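Local coordinates for glucan-binding protein C, GbpC (Streptococcus mutans UA159, PDB 5UQZ) that binds glucan and calcium at the streptococcal cell wall and probably mediates both sucrose-dependent and sucrose-independent adherence, at residues Asp6-Lys9 against Ala10-Glu13; Tyr45-Glu48 against Val49-Leu53; Ser55-Val58 against Glu59-Gly63; Gln99-Thr102 against Asp103-Thr106. All coordinates share one frame; numbering follows the deposited sequence. Where two conformers were deposited one is given.

Interaction 1 of 4, residues Asp6-Lys9 against Ala10-Glu13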
ATOM      1  N   ASP A   6      21.212 -46.153  19.175  1.00 25.52           N
ATOM      2  CA  ASP A   6      20.788 -45.600  17.894  1.00 25.04           C
ATOM      3  C   ASP A   6      19.390 -46.091  17.519  1.00 24.32           C
ATOM      4  O   ASP A   6      18.555 -45.304  17.049  1.00 25.74           O
ATOM      5  CB  ASP A   6      21.781 -46.009  16.810  1.00 27.23           C
ATOM      6  CG  ASP A   6      23.139 -45.360  16.991  1.00 34.55           C
ATOM      7  OD1 ASP A   6      23.256 -44.418  17.809  1.00 34.92           O
ATOM      8  OD2 ASP A   6      24.084 -45.793  16.298  1.00 38.77           O
ATOM      9  N   TYR A   7      19.131 -47.394  17.692  1.00 20.98           N
ATOM     10  CA  TYR A   7      17.805 -47.941  17.428  1.00 19.90           C
ATOM     11  C   TYR A   7      16.754 -47.264  18.304  1.00 20.57           C
ATOM     12  O   TYR A   7      15.683 -46.866  17.820  1.00 19.56           O
ATOM     13  CB  TYR A   7      17.839 -49.447  17.698  1.00 19.82           C
ATOM     14  CG  TYR A   7      16.461 -50.072  17.805  1.00 17.53           C
ATOM     15  CD1 TYR A   7      15.759 -50.469  16.665  1.00 17.09           C
ATOM     16  CD2 TYR A   7      15.870 -50.298  19.048  1.00 17.46           C
ATOM     17  CE1 TYR A   7      14.520 -51.086  16.751  1.00 16.08           C
ATOM     18  CE2 TYR A   7      14.611 -50.881  19.148  1.00 16.84           C
ATOM     19  CZ  TYR A   7      13.952 -51.266  17.997  1.00 16.57           C
ATOM     20  OH  TYR A   7      12.720 -51.854  18.106  1.00 17.38           O
ATOM     21  N   GLN A   8      17.039 -47.126  19.609  1.00 19.83           N
ATOM     22  CA  GLN A   8      16.035 -46.572  20.511  1.00 20.92           C
ATOM     23  C   GLN A   8      15.780 -45.100  20.211  1.00 22.59           C
ATOM     24  O   GLN A   8      14.638 -44.631  20.308  1.00 20.74           O
ATOM     25  CB  GLN A   8      16.410 -46.785  21.981  1.00 24.66           C
ATOM     26  CG  GLN A   8      16.476 -48.267  22.415  1.00 27.60           C
ATOM     27  CD  GLN A   8      15.111 -48.971  22.625  1.00 32.80           C
ATOM     28  OE1 GLN A   8      14.044 -48.473  22.232  1.00 35.02           O
ATOM     29  NE2 GLN A   8      15.157 -50.146  23.252  1.00 35.48           N
ATOM     30  N   LYS A   9      16.825 -44.349  19.848  1.00 23.63           N
ATOM     31  CA  LYS A   9      16.636 -42.952  19.471  1.00 25.39           C
ATOM     32  C   LYS A   9      15.801 -42.840  18.204  1.00 22.88           C
ATOM     33  O   LYS A   9      14.877 -42.013  18.119  1.00 24.86           O
ATOM     34  CB  LYS A   9      17.992 -42.276  19.280  1.00 28.48           C
ATOM     35  CG  LYS A   9      17.929 -40.800  18.865  1.00 31.73           C
ATOM     36  CD  LYS A   9      19.353 -40.201  18.871  1.00 33.88           C
ATOM     37  CE  LYS A   9      19.343 -38.686  18.936  1.00 39.14           C
ATOM     38  NZ  LYS A   9      18.768 -38.085  17.698  1.00 41.69           N
ATOM     39  N   ALA A  10      16.127 -43.635  17.181  1.00 21.64           N
ATOM     40  CA  ALA A  10      15.363 -43.516  15.947  1.00 22.37           C
ATOM     41  C   ALA A  10      13.903 -43.867  16.191  1.00 21.98           C
ATOM     42  O   ALA A  10      13.006 -43.177  15.695  1.00 21.06           O
ATOM     43  CB  ALA A  10      15.951 -44.384  14.845  1.00 22.92           C
ATOM     44  N   LYS A  11      13.647 -44.899  16.994  1.00 18.25           N
ATOM     45  CA  LYS A  11      12.275 -45.290  17.272  1.00 18.52           C
ATOM     46  C   LYS A  11      11.534 -44.208  18.051  1.00 18.65           C
ATOM     47  O   LYS A  11      10.386 -43.865  17.731  1.00 18.08           O
ATOM     48  CB  LYS A  11      12.300 -46.603  18.051  1.00 18.88           C
ATOM     49  CG  LYS A  11      10.941 -47.071  18.512  1.00 19.67           C
ATOM     50  CD  LYS A  11      11.108 -48.429  19.196  1.00 22.54           C
ATOM     51  CE  LYS A  11       9.865 -48.864  19.909  1.00 24.81           C
ATOM     52  NZ  LYS A  11      10.064 -50.235  20.418  1.00 27.56           N
ATOM     53  N   ALA A  12      12.177 -43.658  19.083  1.00 20.94           N
ATOM     54  CA  ALA A  12      11.522 -42.659  19.916  1.00 21.47           C
ATOM     55  C   ALA A  12      11.181 -41.394  19.140  1.00 19.31           C
ATOM     56  O   ALA A  12      10.170 -40.758  19.427  1.00 21.66           O
ATOM     57  CB  ALA A  12      12.414 -42.315  21.107  1.00 21.40           C
ATOM     58  N   GLU A  13      12.020 -41.010  18.183  1.00 20.47           N
ATOM     59  CA  GLU A  13      11.877 -39.751  17.460  1.00 21.36           C
ATOM     60  C   GLU A  13      10.975 -39.875  16.248  1.00 19.58           C
ATOM     61  O   GLU A  13      10.587 -38.852  15.689  1.00 20.96           O
ATOM     62  CB  GLU A  13      13.268 -39.269  17.021  1.00 25.44           C
ATOM     63  CG  GLU A  13      14.150 -38.831  18.208  1.00 30.11           C
ATOM     64  CD  GLU A  13      15.479 -38.202  17.809  1.00 34.41           C
ATOM     65  OE1 GLU A  13      15.844 -38.243  16.613  1.00 36.04           O
ATOM     66  OE2 GLU A  13      16.170 -37.662  18.712  1.00 36.78           O
TER
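Lys9 and Glu13, one helical turn apart, form the salt bridge of this stretch. Lys9 NZ donates to Glu13 OE2 at 2.8 Å, meeting that oxygen on its syn side but out of the carboxylate plane; the bond from Lys9 NZ to Glu13 OE1, at 3.1 Å, is weak. The lysine chain runs extended as far as CE, and the bend at its last torsion (chi4 -66°) brings NZ to the carboxylate. Glu13 OE1 also has a long, weak ion pair with Lys17, a further turn along.

Beneath these side chains runs regular alpha-helical backbone bonding, i to i+4, from Ala10 N to Asp6 O (2.9 Å) through Glu13 N to Lys9 O (3.0 Å). This is the N-terminal part of the long helix 3-51, and no residue of the two segments is buried.

Packing is slight. Tyr7 and Lys11 both have CG anti to the backbone N (chi1 165° and 175°), which lets them lie alongside each other and point the same way, and Lys11 CD approaches Tyr7 OH to 3.9 Å. The carboxylate of Asp6 instead turns back along the chain, where its OD2 is hydrogen-bonded to Thr2 OG1.

Interaction 2 of 4, residues Tyr45-Glu48 against Val49-Leu53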
ATOM      1  N   TYR A  45       4.816 -10.970 -17.478  1.00 10.70           N
ATOM      2  CA  TYR A  45       5.428  -9.657 -17.452  1.00 10.13           C
ATOM      3  C   TYR A  45       6.652  -9.589 -18.374  1.00 10.45           C
ATOM      4  O   TYR A  45       6.811  -8.618 -19.135  1.00 10.61           O
ATOM      5  CB  TYR A  45       5.813  -9.319 -16.008  1.00 10.83           C
ATOM      6  CG  TYR A  45       6.384  -7.920 -15.877  1.00 10.13           C
ATOM      7  CD1 TYR A  45       5.671  -6.785 -16.323  1.00 12.81           C
ATOM      8  CD2 TYR A  45       7.664  -7.724 -15.352  1.00 12.15           C
ATOM      9  CE1 TYR A  45       6.188  -5.499 -16.225  1.00 13.50           C
ATOM     10  CE2 TYR A  45       8.204  -6.420 -15.237  1.00 13.04           C
ATOM     11  CZ  TYR A  45       7.466  -5.324 -15.666  1.00 11.80           C
ATOM     12  OH  TYR A  45       7.983  -4.066 -15.553  1.00 14.17           O
ATOM     13  N   LYS A  46       7.499 -10.621 -18.351  1.00 10.78           N
ATOM     14  CA  LYS A  46       8.655 -10.618 -19.242  1.00 11.64           C
ATOM     15  C   LYS A  46       8.221 -10.552 -20.693  1.00 11.44           C
ATOM     16  O   LYS A  46       8.861  -9.858 -21.501  1.00 12.82           O
ATOM     17  CB  LYS A  46       9.517 -11.863 -19.009  1.00 14.63           C
ATOM     18  CG  LYS A  46      10.388 -11.726 -17.749  1.00 16.44           C
ATOM     19  CD  LYS A  46      11.498 -12.765 -17.720  1.00 24.28           C
ATOM     20  CE  LYS A  46      10.954 -14.159 -17.637  1.00 28.53           C
ATOM     21  NZ  LYS A  46      12.054 -15.199 -17.580  1.00 30.62           N
ATOM     22  N   LYS A  47       7.159 -11.286 -21.062  1.00 12.40           N
ATOM     23  CA  LYS A  47       6.663 -11.256 -22.431  1.00 13.28           C
ATOM     24  C   LYS A  47       6.131  -9.866 -22.779  1.00 12.36           C
ATOM     25  O   LYS A  47       6.348  -9.373 -23.896  1.00 13.21           O
ATOM     26  CB  LYS A  47       5.566 -12.312 -22.561  1.00 16.40           C
ATOM     27  CG  LYS A  47       4.852 -12.326 -23.888  1.00 21.05           C
ATOM     28  CD  LYS A  47       3.784 -13.421 -23.924  1.00 30.08           C
ATOM     29  CE  LYS A  47       2.943 -13.359 -25.193  1.00 35.56           C
ATOM     30  NZ  LYS A  47       1.887 -12.330 -25.171  1.00 38.00           N
ATOM     31  N   GLU A  48       5.391  -9.228 -21.862  1.00 11.61           N
ATOM     32  CA  GLU A  48       4.841  -7.891 -22.126  1.00 11.24           C
ATOM     33  C   GLU A  48       5.954  -6.883 -22.355  1.00 10.77           C
ATOM     34  O   GLU A  48       5.832  -6.001 -23.222  1.00 12.04           O
ATOM     35  CB  GLU A  48       3.961  -7.453 -20.958  1.00 12.48           C
ATOM     36  CG  GLU A  48       2.685  -8.264 -20.944  1.00 16.61           C
ATOM     37  CD  GLU A  48       1.858  -8.087 -19.704  1.00 29.01           C
ATOM     38  OE1 GLU A  48       2.401  -7.529 -18.726  1.00 35.09           O
ATOM     39  OE2 GLU A  48       0.686  -8.519 -19.686  1.00 27.71           O
ATOM     40  N   VAL A  49       7.025  -6.975 -21.568  1.00 10.87           N
ATOM     41  CA  VAL A  49       8.178  -6.085 -21.757  1.00 10.71           C
ATOM     42  C   VAL A  49       8.864  -6.372 -23.092  1.00 12.27           C
ATOM     43  O   VAL A  49       9.139  -5.454 -23.877  1.00 14.48           O
ATOM     44  CB  VAL A  49       9.146  -6.207 -20.563  1.00 12.32           C
ATOM     45  CG1 VAL A  49      10.466  -5.441 -20.850  1.00 14.60           C
ATOM     46  CG2 VAL A  49       8.505  -5.684 -19.282  1.00 12.05           C
ATOM     47  N   ALA A  50       9.091  -7.654 -23.405  1.00 12.28           N
ATOM     48  CA  ALA A  50       9.822  -7.983 -24.630  1.00 13.78           C
ATOM     49  C   ALA A  50       9.023  -7.613 -25.873  1.00 13.13           C
ATOM     50  O   ALA A  50       9.593  -7.160 -26.877  1.00 16.75           O
ATOM     51  CB  ALA A  50      10.143  -9.478 -24.662  1.00 17.18           C
ATOM     52  N   GLN A  51       7.726  -7.856 -25.868  1.00 12.88           N
ATOM     53  CA  GLN A  51       6.918  -7.689 -27.067  1.00 13.58           C
ATOM     54  C   GLN A  51       6.332  -6.314 -27.202  1.00 14.08           C
ATOM     55  O   GLN A  51       5.729  -6.016 -28.239  1.00 14.94           O
ATOM     56  CB  GLN A  51       5.812  -8.731 -27.099  1.00 14.45           C
ATOM     57  CG  GLN A  51       6.392 -10.108 -27.206  1.00 17.55           C
ATOM     58  CD  GLN A  51       5.352 -11.202 -27.361  1.00 21.21           C
ATOM     59  OE1 GLN A  51       4.195 -10.942 -27.676  1.00 24.71           O
ATOM     60  NE2 GLN A  51       5.773 -12.437 -27.191  1.00 27.67           N
ATOM     61  N   GLY A  52       6.487  -5.480 -26.190  1.00 13.22           N
ATOM     62  CA  GLY A  52       5.926  -4.159 -26.280  1.00 14.80           C
ATOM     63  C   GLY A  52       4.424  -4.171 -26.120  1.00 14.18           C
ATOM     64  O   GLY A  52       3.712  -3.487 -26.875  1.00 15.57           O
ATOM     65  N   LEU A  53       3.911  -4.962 -25.169  1.00 13.67           N
ATOM     66  CA  LEU A  53       2.506  -4.895 -24.828  1.00 14.67           C
ATOM     67  C   LEU A  53       2.299  -3.780 -23.811  1.00 13.54           C
ATOM     68  O   LEU A  53       3.244  -3.270 -23.234  1.00 13.99           O
ATOM     69  CB  LEU A  53       1.998  -6.271 -24.366  1.00 14.85           C
ATOM     70  CG  LEU A  53       2.381  -7.421 -25.333  1.00 19.50           C
ATOM     71  CD1 LEU A  53       1.908  -8.781 -24.802  1.00 22.06           C
ATOM     72  CD2 LEU A  53       1.828  -7.188 -26.695  1.00 23.57           C
TER
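Val49 lays its CG2 methyl over one face of the Tyr45 ring, a CH-pi contact between residues one helical turn apart. The methyl stands 4.0 Å from the centroid of the Tyr45 ring and 19° off the ring normal, displaced toward the rim, so that its nearest ring atoms include Tyr45 CZ at 3.8 Å. With Tyr45 CG anti to its own nitrogen (chi1 -176°), CG lies beside the carbonyl carbon and the ring extends along the helix to Val49.

Van der Waals contacts continue at the end of the helix. Lys47 passes over the Gln51 amide, its CG 3.4 Å from Gln51 NE2, and the bend at chi4 then brings Lys47 NZ to 3.6 Å from Leu53 CD1. Leu53 meets the Glu48 side chain at about a right angle, in an aliphatic contact with CG of Glu48 4.0 Å from Leu53 CD1.

Among the backbone bonds, Glu48 O takes two donors. The bond from Gly52 N is weak, whereas Leu53 N lies on a carbonyl lone pair at 2.9 Å. This 6→1 bond, together with the positive phi of Gly52 (74°), makes a helix C-terminus of the Schellman type.

Helix 3-51 thus finishes against helix 57-60: Tyr45 packs on Val58 and Glu59, and Val49 on Glu59. Pro250 and Val337, from loops, also touch Tyr45.

Interaction 3 of 4, residues Ser55-Val58 against Glu59-Gly63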
ATOM      1  N   SER A  55       1.327  -3.370 -20.693  1.00 14.80           N
ATOM      2  CA  SER A  55       1.928  -3.437 -19.351  0.81 17.35           C
ATOM      3  C   SER A  55       3.465  -3.381 -19.375  1.00 13.95           C
ATOM      4  O   SER A  55       4.111  -3.084 -18.350  1.00 14.60           O
ATOM      5  CB  SER A  55       1.382  -4.639 -18.593  0.81 22.52           C
ATOM      6  OG  SER A  55      -0.031  -4.500 -18.413  0.81 22.59           O
ATOM      7  N   GLY A  56       4.087  -3.645 -20.518  1.00 11.27           N
ATOM      8  CA  GLY A  56       5.511  -3.431 -20.646  1.00 10.85           C
ATOM      9  C   GLY A  56       5.923  -1.982 -20.463  1.00 10.79           C
ATOM     10  O   GLY A  56       7.110  -1.719 -20.237  1.00 11.28           O
ATOM     11  N   ARG A  57       4.963  -1.050 -20.517  1.00 10.02           N
ATOM     12  CA  ARG A  57       5.314   0.343 -20.304  1.00 10.83           C
ATOM     13  C   ARG A  57       5.891   0.604 -18.926  1.00 10.00           C
ATOM     14  O   ARG A  57       6.610   1.587 -18.765  1.00 11.01           O
ATOM     15  CB  ARG A  57       4.063   1.210 -20.512  1.00 12.56           C
ATOM     16  CG  ARG A  57       3.721   1.396 -21.967  1.00 11.77           C
ATOM     17  CD  ARG A  57       2.392   2.136 -22.202  1.00 11.89           C
ATOM     18  NE  ARG A  57       2.258   3.344 -21.356  1.00 11.11           N
ATOM     19  CZ  ARG A  57       2.922   4.495 -21.486  1.00  9.64           C
ATOM     20  NH1 ARG A  57       3.724   4.667 -22.542  1.00 12.06           N
ATOM     21  NH2 ARG A  57       2.768   5.467 -20.611  1.00  9.70           N
ATOM     22  N   VAL A  58       5.632  -0.250 -17.935  1.00 10.70           N
ATOM     23  CA  VAL A  58       6.254  -0.025 -16.619  1.00 11.25           C
ATOM     24  C   VAL A  58       7.769   0.067 -16.745  1.00 12.91           C
ATOM     25  O   VAL A  58       8.417   0.907 -16.104  1.00 13.81           O
ATOM     26  CB  VAL A  58       5.868  -1.133 -15.624  1.00 12.17           C
ATOM     27  CG1 VAL A  58       6.637  -0.977 -14.314  1.00 11.96           C
ATOM     28  CG2 VAL A  58       4.373  -1.125 -15.390  1.00 12.07           C
ATOM     29  N   GLU A  59       8.356  -0.820 -17.549  1.00 12.40           N
ATOM     30  CA  GLU A  59       9.784  -0.791 -17.808  0.55 15.27           C
ATOM     31  C   GLU A  59      10.134   0.137 -18.977  1.00 17.63           C
ATOM     32  O   GLU A  59      11.074   0.934 -18.899  1.00 22.32           O
ATOM     33  CB  GLU A  59      10.255  -2.226 -18.090  0.55 19.01           C
ATOM     34  CG  GLU A  59      11.745  -2.376 -18.188  0.55 24.77           C
ATOM     35  CD  GLU A  59      12.196  -3.809 -18.011  0.55 26.85           C
ATOM     36  OE1 GLU A  59      11.592  -4.542 -17.195  0.55 29.68           O
ATOM     37  OE2 GLU A  59      13.170  -4.189 -18.688  0.55 33.31           O
ATOM     38  N   LYS A  60       9.377   0.059 -20.063  1.00 13.97           N
ATOM     39  CA  LYS A  60       9.814   0.706 -21.293  1.00 15.14           C
ATOM     40  C   LYS A  60       9.562   2.206 -21.302  1.00 13.04           C
ATOM     41  O   LYS A  60      10.271   2.918 -22.032  1.00 17.89           O
ATOM     42  CB  LYS A  60       9.161   0.013 -22.498  1.00 16.04           C
ATOM     43  CG  LYS A  60       9.647  -1.430 -22.703  1.00 23.06           C
ATOM     44  CD  LYS A  60       8.934  -2.156 -23.902  1.00 28.52           C
ATOM     45  CE  LYS A  60       9.290  -1.547 -25.258  1.00 36.28           C
ATOM     46  NZ  LYS A  60      10.721  -1.817 -25.583  1.00 38.03           N
ATOM     47  N   ALA A  61       8.527   2.667 -20.608  1.00 10.54           N
ATOM     48  CA  ALA A  61       8.126   4.057 -20.735  1.00 10.54           C
ATOM     49  C   ALA A  61       8.527   4.886 -19.523  1.00  9.22           C
ATOM     50  O   ALA A  61       8.296   6.095 -19.533  1.00 10.62           O
ATOM     51  CB  ALA A  61       6.626   4.190 -20.909  1.00 11.84           C
ATOM     52  N   GLN A  62       9.064   4.266 -18.475  1.00  9.13           N
ATOM     53  CA  GLN A  62       9.279   5.002 -17.229  1.00  8.60           C
ATOM     54  C   GLN A  62      10.374   6.042 -17.363  1.00  8.37           C
ATOM     55  O   GLN A  62      11.551   5.713 -17.591  1.00 10.42           O
ATOM     56  CB  GLN A  62       9.633   4.025 -16.105  1.00  8.89           C
ATOM     57  CG  GLN A  62       9.954   4.733 -14.766  1.00  8.71           C
ATOM     58  CD  GLN A  62       8.696   5.334 -14.176  1.00  7.92           C
ATOM     59  OE1 GLN A  62       8.218   6.365 -14.672  1.00  8.03           O
ATOM     60  NE2 GLN A  62       8.171   4.700 -13.098  1.00  8.68           N
ATOM     61  N   GLY A  63      10.026   7.306 -17.190  1.00  8.11           N
ATOM     62  CA  GLY A  63      10.978   8.392 -17.088  1.00  7.91           C
ATOM     63  C   GLY A  63      10.981   9.054 -15.726  1.00  7.56           C
ATOM     64  O   GLY A  63      11.779   9.980 -15.516  1.00  8.12           O
TER
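Arg57 presents one face of its guanidinium to the methyl of Ala61, whose CB lies 3.4 Å from Arg57 NH1 and 3.8 Å from Arg57 CZ. A bend at chi3 (46°) folds the arginine back over this methyl, and Arg57 CB adds an aliphatic contact with Ala61 CB at 4.0 Å. Arg57 NH2 is hydrogen-bonded outside the two segments, to Asn216 O and Thr306 OG1, which would restrain the rotation of the guanidinium. Gln62 NE2 is bonded to Ile219 O, and its OE1 to Leu64 N just ahead in the chain.

Backbone bonds hold the turn beneath. Gly56 O receives Lys60 N at 2.9 Å, and Glu59 N only weakly, at 3.1 Å. Arg57 O receives Ala61 N at 2.9 Å. Lys60 CB and CG lie close to Gly56 O, each at 3.5 Å.

Two successive i to i+4 bonds, followed by extended psi (118°) at Gln62, describe a short alpha-helical turn leading into strand 64-65; helix 57-60 here joins the long helix 3-51 to the beta-rich body.

Interaction 4 of 4, residues Gln99-Thr102 against Asp103-Thr106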
ATOM      1  N   GLN A  99      -5.663   4.424  17.203  1.00 15.22           N
ATOM      2  CA  GLN A  99      -5.047   5.711  16.906  1.00 14.55           C
ATOM      3  C   GLN A  99      -5.867   6.507  15.908  1.00 11.98           C
ATOM      4  O   GLN A  99      -5.848   7.739  15.945  1.00 13.98           O
ATOM      5  CB  GLN A  99      -3.654   5.468  16.364  1.00 17.78           C
ATOM      6  CG  GLN A  99      -2.801   6.662  16.280  1.00 24.75           C
ATOM      7  CD  GLN A  99      -1.358   6.251  16.068  1.00 36.07           C
ATOM      8  OE1 GLN A  99      -0.888   5.237  16.623  1.00 46.71           O
ATOM      9  NE2 GLN A  99      -0.657   7.010  15.278  1.00 41.23           N
ATOM     10  N   TYR A 100      -6.572   5.827  15.000  1.00 12.08           N
ATOM     11  CA  TYR A 100      -7.397   6.507  14.021  1.00 10.92           C
ATOM     12  C   TYR A 100      -8.867   6.479  14.399  1.00 11.70           C
ATOM     13  O   TYR A 100      -9.712   6.846  13.579  1.00 12.99           O
ATOM     14  CB  TYR A 100      -7.160   5.934  12.627  1.00 11.54           C
ATOM     15  CG  TYR A 100      -5.829   6.429  12.067  1.00 10.37           C
ATOM     16  CD1 TYR A 100      -5.762   7.631  11.343  1.00 10.84           C
ATOM     17  CD2 TYR A 100      -4.649   5.740  12.323  1.00 13.47           C
ATOM     18  CE1 TYR A 100      -4.556   8.073  10.839  1.00 11.57           C
ATOM     19  CE2 TYR A 100      -3.443   6.174  11.828  1.00 15.70           C
ATOM     20  CZ  TYR A 100      -3.391   7.379  11.111  1.00 12.83           C
ATOM     21  OH  TYR A 100      -2.199   7.812  10.588  1.00 16.25           O
ATOM     22  N   ASN A 101      -9.191   6.116  15.629  1.00 13.40           N
ATOM     23  CA  ASN A 101     -10.572   6.174  16.087  1.00 14.33           C
ATOM     24  C   ASN A 101     -10.877   7.618  16.466  1.00 13.61           C
ATOM     25  O   ASN A 101     -10.535   8.071  17.551  1.00 13.79           O
ATOM     26  CB  ASN A 101     -10.786   5.230  17.257  1.00 14.17           C
ATOM     27  CG  ASN A 101     -12.223   5.236  17.715  1.00 14.92           C
ATOM     28  OD1 ASN A 101     -13.027   6.075  17.269  1.00 15.49           O
ATOM     29  ND2 ASN A 101     -12.582   4.292  18.582  1.00 18.62           N
ATOM     30  N   THR A 102     -11.508   8.365  15.549  1.00 12.50           N
ATOM     31  CA  THR A 102     -11.801   9.775  15.791  1.00 13.24           C
ATOM     32  C   THR A 102     -12.732   9.989  16.974  1.00 13.43           C
ATOM     33  O   THR A 102     -12.809  11.121  17.482  1.00 14.55           O
ATOM     34  CB  THR A 102     -12.314  10.437  14.506  1.00 12.97           C
ATOM     35  OG1 THR A 102     -13.317   9.601  13.901  1.00 11.92           O
ATOM     36  CG2 THR A 102     -11.185  10.614  13.492  1.00 14.15           C
ATOM     37  N   ASP A 103     -13.441   8.955  17.440  1.00 13.10           N
ATOM     38  CA  ASP A 103     -14.241   9.123  18.657  1.00 14.37           C
ATOM     39  C   ASP A 103     -13.360   9.400  19.877  1.00 17.85           C
ATOM     40  O   ASP A 103     -13.865   9.879  20.904  1.00 20.09           O
ATOM     41  CB  ASP A 103     -14.973   7.821  18.988  1.00 19.36           C
ATOM     42  CG  ASP A 103     -16.108   7.494  18.034  1.00 18.93           C
ATOM     43  OD1 ASP A 103     -16.492   8.324  17.202  1.00 18.61           O
ATOM     44  OD2 ASP A 103     -16.653   6.381  18.166  1.00 20.77           O
ATOM     45  N   ASN A 104     -12.078   9.038  19.810  1.00 16.21           N
ATOM     46  CA  ASN A 104     -11.186   9.115  20.964  1.00 18.59           C
ATOM     47  C   ASN A 104     -10.410  10.426  21.031  1.00 16.68           C
ATOM     48  O   ASN A 104      -9.479  10.556  21.832  1.00 19.31           O
ATOM     49  CB  ASN A 104     -10.187   7.957  20.910  1.00 25.22           C
ATOM     50  CG  ASN A 104     -10.827   6.614  21.196  1.00 31.22           C
ATOM     51  OD1 ASN A 104     -11.899   6.543  21.779  1.00 35.09           O
ATOM     52  ND2 ASN A 104     -10.148   5.543  20.812  1.00 37.52           N
ATOM     53  N   TYR A 105     -10.747  11.381  20.190  1.00 14.51           N
ATOM     54  CA  TYR A 105     -10.140  12.700  20.173  1.00 14.42           C
ATOM     55  C   TYR A 105     -11.241  13.719  20.395  1.00 15.49           C
ATOM     56  O   TYR A 105     -12.406  13.476  20.050  1.00 18.21           O
ATOM     57  CB  TYR A 105      -9.443  12.972  18.831  1.00 13.10           C
ATOM     58  CG  TYR A 105      -8.282  12.054  18.522  1.00 12.55           C
ATOM     59  CD1 TYR A 105      -8.485  10.758  18.037  1.00 12.92           C
ATOM     60  CD2 TYR A 105      -7.000  12.493  18.642  1.00 12.85           C
ATOM     61  CE1 TYR A 105      -7.419   9.919  17.714  1.00 12.68           C
ATOM     62  CE2 TYR A 105      -5.924  11.683  18.372  1.00 12.25           C
ATOM     63  CZ  TYR A 105      -6.140  10.392  17.878  1.00 11.52           C
ATOM     64  OH  TYR A 105      -5.043   9.618  17.559  1.00 12.33           O
ATOM     65  N   THR A 106     -10.884  14.826  21.024  1.00 14.53           N
ATOM     66  CA  THR A 106     -11.829  15.916  21.265  1.00 14.26           C
ATOM     67  C   THR A 106     -11.201  17.216  20.781  1.00 13.97           C
ATOM     68  O   THR A 106     -10.031  17.262  20.379  1.00 13.59           O
ATOM     69  CB  THR A 106     -12.224  16.073  22.742  1.00 18.80           C
ATOM     70  OG1 THR A 106     -11.066  16.409  23.492  1.00 21.03           O
ATOM     71  CG2 THR A 106     -12.825  14.775  23.298  1.00 22.77           C
TER
HETATM   72  O   HOH W   1     -15.304   4.436  19.956  1.00 28.73           O
HETATM   73  O   HOH W   2     -15.610   9.984  15.177  1.00 17.07           O
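Asn101 O accepts Asn104 N at 2.9 Å, a bond from i+3 to i, and the weaker Tyr105 N to Thr102 O, at 3.4 Å, repeats that spacing in a short 3-10 turn.

The Asn101 side chain closes the start of the turn. With CG anti to the backbone N (chi1 -178°), OD1 swings forward to accept Asp103 N at 2.9 Å, the donor standing above the plane of the side-chain carbonyl. This side-chain oxygen bound to the nitrogen two residues ahead is an Asx turn, and it leads the chain from helix 96-99 into the loop before strand 110-111. Asn101 ND2 is bonded to Gln98 OE1.

Two waters tie the aspartate to this start. One accepts from Asn101 ND2 and donates to Asp103 OD2, at 3.0 Å from the latter; the other accepts from Thr102 OG1 and donates to Asp103 OD1. Gln185 is bonded to both Thr102 OG1 and Asp103 OD2.

On the far end of the turn, Tyr105 reaches back to the last helical residue. Its OH donates to Gln99 O at 2.6 Å, in the carbonyl plane and on a lone pair, while Asn101 O sits at the ring edge, 3.4 Å from Tyr105 CD1. The same ring stacks with that of His91.

In the fold
The four contacts follow one another along this GbpC-family part of a longer wall-anchored protein. Interactions 1 and 2 both lie on helix 3-51, near its two ends, with centres about 56 Å apart; the centre of interaction 1 lies about 50 Å from the centre of the chain. Interactions 2 and 3 touch, their centres about 10 Å apart: Tyr45 OH lies 3.6 Å from Val58 CG1 where helices 3-51 and 57-60 meet. Interaction 4, after helix 96-99, is about 42 Å from interaction 3, centre to centre, across the chain's centre. Thus 2 and 3 form the junction between the helical stalk and the beta-supersandwich, and 4 belongs to its other side, all away from the calcium site.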